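Local coordinates for putative uncharacterized protein (Streptococcus pyogenes serotype M1, PDB 3VZH), which probably acts as a Cas5d endoribonuclease that cuts precursor CRISPR RNA into crRNA for bacterial adaptive immunity, at residues R12-R17 with L145-D150; R31-V36 with S90-V95. All coordinates share one frame; numbering follows the deposited sequence.

Contact 1 (R12-R17 with L145-D150); sequences RVSGQR and LGLVDD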
loop_
_atom_site.group_PDB
_atom_site.type_symbol
_atom_site.label_atom_id
_atom_site.label_comp_id
_atom_site.label_asym_id
_atom_site.label_seq_id
_atom_site.Cartn_x
_atom_site.Cartn_y
_atom_site.Cartn_z
ATOM N N ARG A 12 7.797 -6.997 3.098
ATOM C CA ARG A 12 7.777 -6.430 4.464
ATOM C C ARG A 12 8.289 -4.989 4.361
ATOM O O ARG A 12 9.424 -4.760 3.869
ATOM C CB ARG A 12 8.725 -7.233 5.314
ATOM C CG ARG A 12 8.785 -6.768 6.808
ATOM C CD ARG A 12 9.638 -7.783 7.566
ATOM N NE ARG A 12 9.477 -7.608 9.002
ATOM C CZ ARG A 12 10.079 -6.676 9.723
ATOM N NH1 ARG A 12 10.860 -5.757 9.134
ATOM N NH2 ARG A 12 9.912 -6.637 11.063
ATOM N N VAL A 13 7.517 -4.017 4.838
ATOM C CA VAL A 13 7.968 -2.647 4.808
ATOM C C VAL A 13 7.980 -2.160 6.242
ATOM O O VAL A 13 6.955 -2.348 6.985
ATOM C CB VAL A 13 6.963 -1.770 4.025
ATOM C CG1 VAL A 13 7.500 -0.353 3.883
ATOM C CG2 VAL A 13 6.675 -2.341 2.604
ATOM N N SER A 14 9.078 -1.526 6.632
ATOM C CA SER A 14 9.240 -1.037 8.031
ATOM C C SER A 14 9.797 0.373 8.087
ATOM O O SER A 14 10.381 0.856 7.117
ATOM C CB SER A 14 10.074 -2.024 8.805
ATOM O OG SER A 14 11.413 -2.072 8.273
ATOM N N GLY A 15 9.605 1.066 9.228
ATOM C CA GLY A 15 10.153 2.424 9.311
ATOM C C GLY A 15 9.974 2.873 10.741
ATOM O O GLY A 15 9.054 2.427 11.447
ATOM N N GLN A 16 10.846 3.797 11.149
ATOM C CA GLN A 16 10.719 4.400 12.467
ATOM C C GLN A 16 9.498 5.333 12.603
ATOM O O GLN A 16 8.939 5.484 13.712
ATOM C CB GLN A 16 12.016 5.218 12.763
ATOM C CG GLN A 16 13.201 4.310 13.151
ATOM C CD GLN A 16 12.805 3.282 14.200
ATOM O OE1 GLN A 16 12.781 2.072 13.929
ATOM N NE2 GLN A 16 12.470 3.755 15.397
ATOM N N ARG A 17 9.148 6.021 11.503
ATOM C CA ARG A 17 8.020 6.941 11.480
ATOM C C ARG A 17 7.200 6.754 10.200
ATOM O O ARG A 17 7.758 6.388 9.140
ATOM C CB ARG A 17 8.551 8.371 11.467
ATOM C CG ARG A 17 9.288 8.733 12.776
ATOM C CD ARG A 17 8.315 8.730 13.957
ATOM N NE ARG A 17 8.855 9.378 15.156
ATOM C CZ ARG A 17 9.442 8.741 16.153
ATOM N NH1 ARG A 17 9.618 7.415 16.104
ATOM N NH2 ARG A 17 9.879 9.458 17.210
ATOM N N LEU A 145 11.464 7.663 5.873
ATOM C CA LEU A 145 12.084 6.646 5.021
ATOM C C LEU A 145 11.606 5.283 5.449
ATOM O O LEU A 145 11.570 5.022 6.640
ATOM C CB LEU A 145 13.616 6.643 5.204
ATOM C CG LEU A 145 14.446 7.843 4.722
ATOM C CD1 LEU A 145 13.972 8.232 3.320
ATOM C CD2 LEU A 145 14.445 9.034 5.705
ATOM N N GLY A 146 11.236 4.441 4.482
ATOM C CA GLY A 146 10.847 3.056 4.760
ATOM C C GLY A 146 11.919 2.128 4.230
ATOM O O GLY A 146 12.757 2.497 3.395
ATOM N N LEU A 147 11.846 0.901 4.681
ATOM C CA LEU A 147 12.761 -0.154 4.266
ATOM C C LEU A 147 11.908 -1.261 3.716
ATOM O O LEU A 147 10.968 -1.713 4.421
ATOM C CB LEU A 147 13.497 -0.675 5.484
ATOM C CG LEU A 147 14.220 -2.031 5.341
ATOM C CD1 LEU A 147 15.334 -1.799 4.302
ATOM C CD2 LEU A 147 14.771 -2.488 6.709
ATOM N N VAL A 148 12.203 -1.724 2.501
ATOM C CA VAL A 148 11.435 -2.817 1.870
ATOM C C VAL A 148 12.330 -4.067 1.910
ATOM O O VAL A 148 13.531 -3.996 1.505
ATOM C CB VAL A 148 11.158 -2.492 0.391
ATOM C CG1 VAL A 148 10.698 -3.726 -0.385
ATOM C CG2 VAL A 148 9.998 -1.481 0.349
ATOM N N ASP A 149 11.794 -5.161 2.406
ATOM C CA ASP A 149 12.500 -6.440 2.278
ATOM C C ASP A 149 11.597 -7.552 1.730
ATOM O O ASP A 149 10.355 -7.546 1.872
ATOM C CB ASP A 149 13.121 -6.906 3.633
ATOM C CG ASP A 149 14.503 -6.250 3.908
ATOM O OD1 ASP A 149 15.372 -6.220 3.014
ATOM O OD2 ASP A 149 14.687 -5.746 5.020
ATOM N N ASP A 150 12.256 -8.530 1.122
ATOM C CA ASP A 150 11.624 -9.677 0.509
ATOM C C ASP A 150 11.063 -10.640 1.570
ATOM O O ASP A 150 11.740 -10.958 2.584
ATOM C CB ASP A 150 12.714 -10.427 -0.269
ATOM C CG ASP A 150 12.095 -11.397 -1.315
ATOM O OD1 ASP A 150 12.888 -11.939 -2.094
ATOM O OD2 ASP A 150 10.797 -11.492 -1.415
HETATM O O HOH W 1 11.195 -4.110 6.385
HETATM O O HOH W 2 13.174 -5.812 6.966
HETATM O O HOH W 3 10.455 6.383 8.804
#

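Contact 2 (R31-V36 with S90-V95); sequences RSSYSV and SYLSDV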
loop_
_atom_site.group_PDB
_atom_site.type_symbol
_atom_site.label_atom_id
_atom_site.label_comp_id
_atom_site.label_asym_id
_atom_site.label_seq_id
_atom_site.Cartn_x
_atom_site.Cartn_y
_atom_site.Cartn_z
ATOM N N ARG A 31 -1.114 18.103 10.829
ATOM C CA ARG A 31 -1.392 16.845 10.147
ATOM C C ARG A 31 -1.268 15.731 11.178
ATOM O O ARG A 31 -0.281 15.661 11.926
ATOM C CB ARG A 31 -0.374 16.532 9.044
ATOM C CG ARG A 31 0.388 17.659 8.359
ATOM C CD ARG A 31 1.623 17.036 7.699
ATOM N NE ARG A 31 2.200 17.824 6.609
ATOM C CZ ARG A 31 2.756 17.304 5.508
ATOM N NH1 ARG A 31 2.801 15.986 5.322
ATOM N NH2 ARG A 31 3.253 18.110 4.573
ATOM N N SER A 32 -2.250 14.851 11.243
ATOM C CA SER A 32 -2.093 13.701 12.104
ATOM C C SER A 32 -2.170 12.475 11.208
ATOM O O SER A 32 -2.783 12.511 10.166
ATOM C CB SER A 32 -3.165 13.678 13.202
ATOM O OG SER A 32 -4.471 13.585 12.655
ATOM N N SER A 33 -1.489 11.411 11.582
ATOM C CA SER A 33 -1.614 10.219 10.782
ATOM C C SER A 33 -2.939 9.469 11.075
ATOM O O SER A 33 -3.406 9.484 12.190
ATOM C CB SER A 33 -0.389 9.321 11.078
ATOM O OG SER A 33 -0.363 8.284 10.174
ATOM N N TYR A 34 -3.507 8.797 10.065
ATOM C CA TYR A 34 -4.416 7.670 10.290
ATOM C C TYR A 34 -3.649 6.679 11.062
ATOM O O TYR A 34 -2.396 6.706 11.071
ATOM C CB TYR A 34 -4.752 7.026 8.934
ATOM C CG TYR A 34 -5.809 7.785 8.128
ATOM C CD1 TYR A 34 -7.108 7.971 8.648
ATOM C CD2 TYR A 34 -5.521 8.252 6.834
ATOM C CE1 TYR A 34 -8.111 8.668 7.902
ATOM C CE2 TYR A 34 -6.519 8.950 6.076
ATOM C CZ TYR A 34 -7.800 9.118 6.604
ATOM O OH TYR A 34 -8.791 9.747 5.844
ATOM N N SER A 35 -4.373 5.750 11.683
ATOM C CA SER A 35 -3.705 4.765 12.489
ATOM C C SER A 35 -3.059 3.660 11.697
ATOM O O SER A 35 -2.318 2.857 12.270
ATOM C CB SER A 35 -4.766 4.084 13.412
ATOM O OG SER A 35 -5.436 5.041 14.215
ATOM N N VAL A 36 -3.427 3.526 10.424
ATOM C CA VAL A 36 -2.867 2.470 9.591
ATOM C C VAL A 36 -2.690 3.074 8.176
ATOM O O VAL A 36 -3.202 4.151 7.882
ATOM C CB VAL A 36 -3.776 1.202 9.544
ATOM C CG1 VAL A 36 -3.998 0.614 10.954
ATOM C CG2 VAL A 36 -5.112 1.561 8.965
ATOM N N SER A 90 1.379 14.612 14.143
ATOM C CA SER A 90 1.370 13.344 14.929
ATOM C C SER A 90 1.712 12.177 14.006
ATOM O O SER A 90 0.949 11.870 13.058
ATOM C CB SER A 90 -0.013 13.107 15.670
ATOM O OG SER A 90 -0.043 11.767 16.331
ATOM N N TYR A 91 2.831 11.514 14.273
ATOM C CA TYR A 91 3.291 10.366 13.474
ATOM C C TYR A 91 2.991 9.013 14.101
ATOM O O TYR A 91 2.966 8.910 15.275
ATOM C CB TYR A 91 4.844 10.433 13.359
ATOM C CG TYR A 91 5.326 11.584 12.541
ATOM C CD1 TYR A 91 5.483 11.445 11.141
ATOM C CD2 TYR A 91 5.675 12.819 13.156
ATOM C CE1 TYR A 91 5.926 12.524 10.369
ATOM C CE2 TYR A 91 6.118 13.921 12.374
ATOM C CZ TYR A 91 6.258 13.757 10.988
ATOM O OH TYR A 91 6.706 14.800 10.182
ATOM N N LEU A 92 2.821 7.974 13.286
ATOM C CA LEU A 92 2.972 6.613 13.826
ATOM C C LEU A 92 4.423 6.385 14.070
ATOM O O LEU A 92 5.300 6.864 13.303
ATOM C CB LEU A 92 2.436 5.647 12.741
ATOM C CG LEU A 92 0.909 5.698 12.570
ATOM C CD1 LEU A 92 0.564 4.920 11.264
ATOM C CD2 LEU A 92 0.315 4.960 13.814
ATOM N N SER A 93 4.716 5.478 15.010
ATOM C CA SER A 93 6.064 5.169 15.338
ATOM C C SER A 93 6.324 3.661 15.246
ATOM O O SER A 93 5.437 2.885 15.514
ATOM C CB SER A 93 6.258 5.593 16.813
ATOM O OG SER A 93 7.570 5.346 17.147
ATOM N N ASP A 94 7.528 3.268 14.824
ATOM C CA ASP A 94 7.969 1.851 14.836
ATOM C C ASP A 94 6.960 0.871 14.150
ATOM O O ASP A 94 6.309 0.046 14.766
ATOM C CB ASP A 94 8.296 1.436 16.270
ATOM C CG ASP A 94 9.049 0.154 16.324
ATOM O OD1 ASP A 94 9.383 -0.362 15.264
ATOM O OD2 ASP A 94 9.209 -0.456 17.394
ATOM N N VAL A 95 6.770 1.057 12.848
ATOM C CA VAL A 95 5.722 0.389 12.039
ATOM C C VAL A 95 6.362 -0.735 11.252
ATOM O O VAL A 95 7.560 -0.606 10.812
ATOM C CB VAL A 95 4.971 1.382 11.117
ATOM C CG1 VAL A 95 4.274 2.471 11.996
ATOM C CG2 VAL A 95 5.903 2.014 10.036
#

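Contact 1 (R12-R17 with L145-D150)
The guanidinium of R12 and the carboxylate of D149 stand over the same face of the sheet without meeting: NH1 of R12 and OD2 of D149 are 5.6 Å apart. Two waters lie on opposite sides of the guanidinium plane, each accepting from NH1. Water 2, held weakly by NH1 of R12, donates to OD2 of D149, so the opposite charges are linked only indirectly here. Water 1 accepts from R12 NH1 at 3.2 Å, bonds S14 OG and donates to L147 O. The R12 chain reaches these waters because it runs extended, with CG trans to the backbone N (chi1 -179°). On this face S14 also meets L147, its OG lying 3.7 Å from CD2 of L147.

Beneath them the main chains pair antiparallel. R12 and D149 exchange N-H...O bonds in both directions, D149 N reaching R12 O at 2.8 Å and 169°; S14 and L147 form the next hydrogen-bonded pair, L147 N lying 2.8 Å from S14 O. L147 O thus takes the S14 N-H and water 1, and also a CA-H contact from V13 CA at 3.2 Å. Between these pairs, V13 and V148 form a non-hydrogen-bonded pair whose side chains project from the other face, where CG2 of V13 meets CG2 of V148 at 4.1 Å. These valines are buried against I45 and I49 of helix 39-49. Where the ladder fades, water 3 accepts from R17 N and donates to L145 O, 2.8 Å from the water.

Strand 9-15 has 95-105 on its other edge, next to 55-64. These four strands, in the order 147-150, 9-15, 95-105, 55-64, and helices 39-49 and 118-130 form the beta-alpha-beta-beta-alpha-beta, RRM-like (ferredoxin-like) fold expected of the RAMP clan to which Cas5 belongs.

Contact 2 (R31-V36 with S90-V95)
A single backbone bridge, S32 with S90, ties the loop between strand 17-18 and helix 39-49 to strand 88-93, the middle strand of the small three-stranded sheet. The touching parts run nearly the same way, 20° apart. S90 N donates to R31 O at 3.0 Å, and S90 O accepts from S33 N at 2.9 Å, so S90 is gripped from both sides of S32. Here the CB atoms of S32 and S90 lie 4.0 Å apart.

Beyond the bridge S33 to S35 pass along the side chain of L92. L92 CD1 lies 3.5 Å from Y34 O and 3.7 Å from S33 OG, while L92 CD2 rests 3.7 Å from S35 O. S33 OG, trans to its own backbone N (chi1 -170°), turns to donate to a lone pair of Y34 O at 2.7 Å, and is also bonded to F20 N. Y34 points the other way and bonds F174 N through its hydroxyl.

Across this contact the leucine's nearest partners are oxygen atoms of the loop, while A18 of strand 17-18 also packs against it. S33 OG, bonded to Y34 O and F20 N, and Y34 O, which receives that hydroxyl, can accept an apolar neighbour without going unsatisfied.

Overall arrangement
The two contacts, with centres about 14 Å apart, meet where the chain twice turns a corner. At Q16 it passes from the large sheet (9-15) into the small one (17-18), and at D94 it returns from the small sheet (88-93) to the large one (95-105). There Q16 O lies 2.9 Å from D94 N and G15 O lies 3.0 Å from V95 N, both probable hydrogen bonds. S14 CB packs 3.5 Å from V95 O. Contact 1 adds strand 147-150 to the large sheet, on the side of 9-15 not paired with 95-105, whereas contact 2 fastens a loop to the small sheet. In sequence, contact 2 is nested within the loop closed by contact 1.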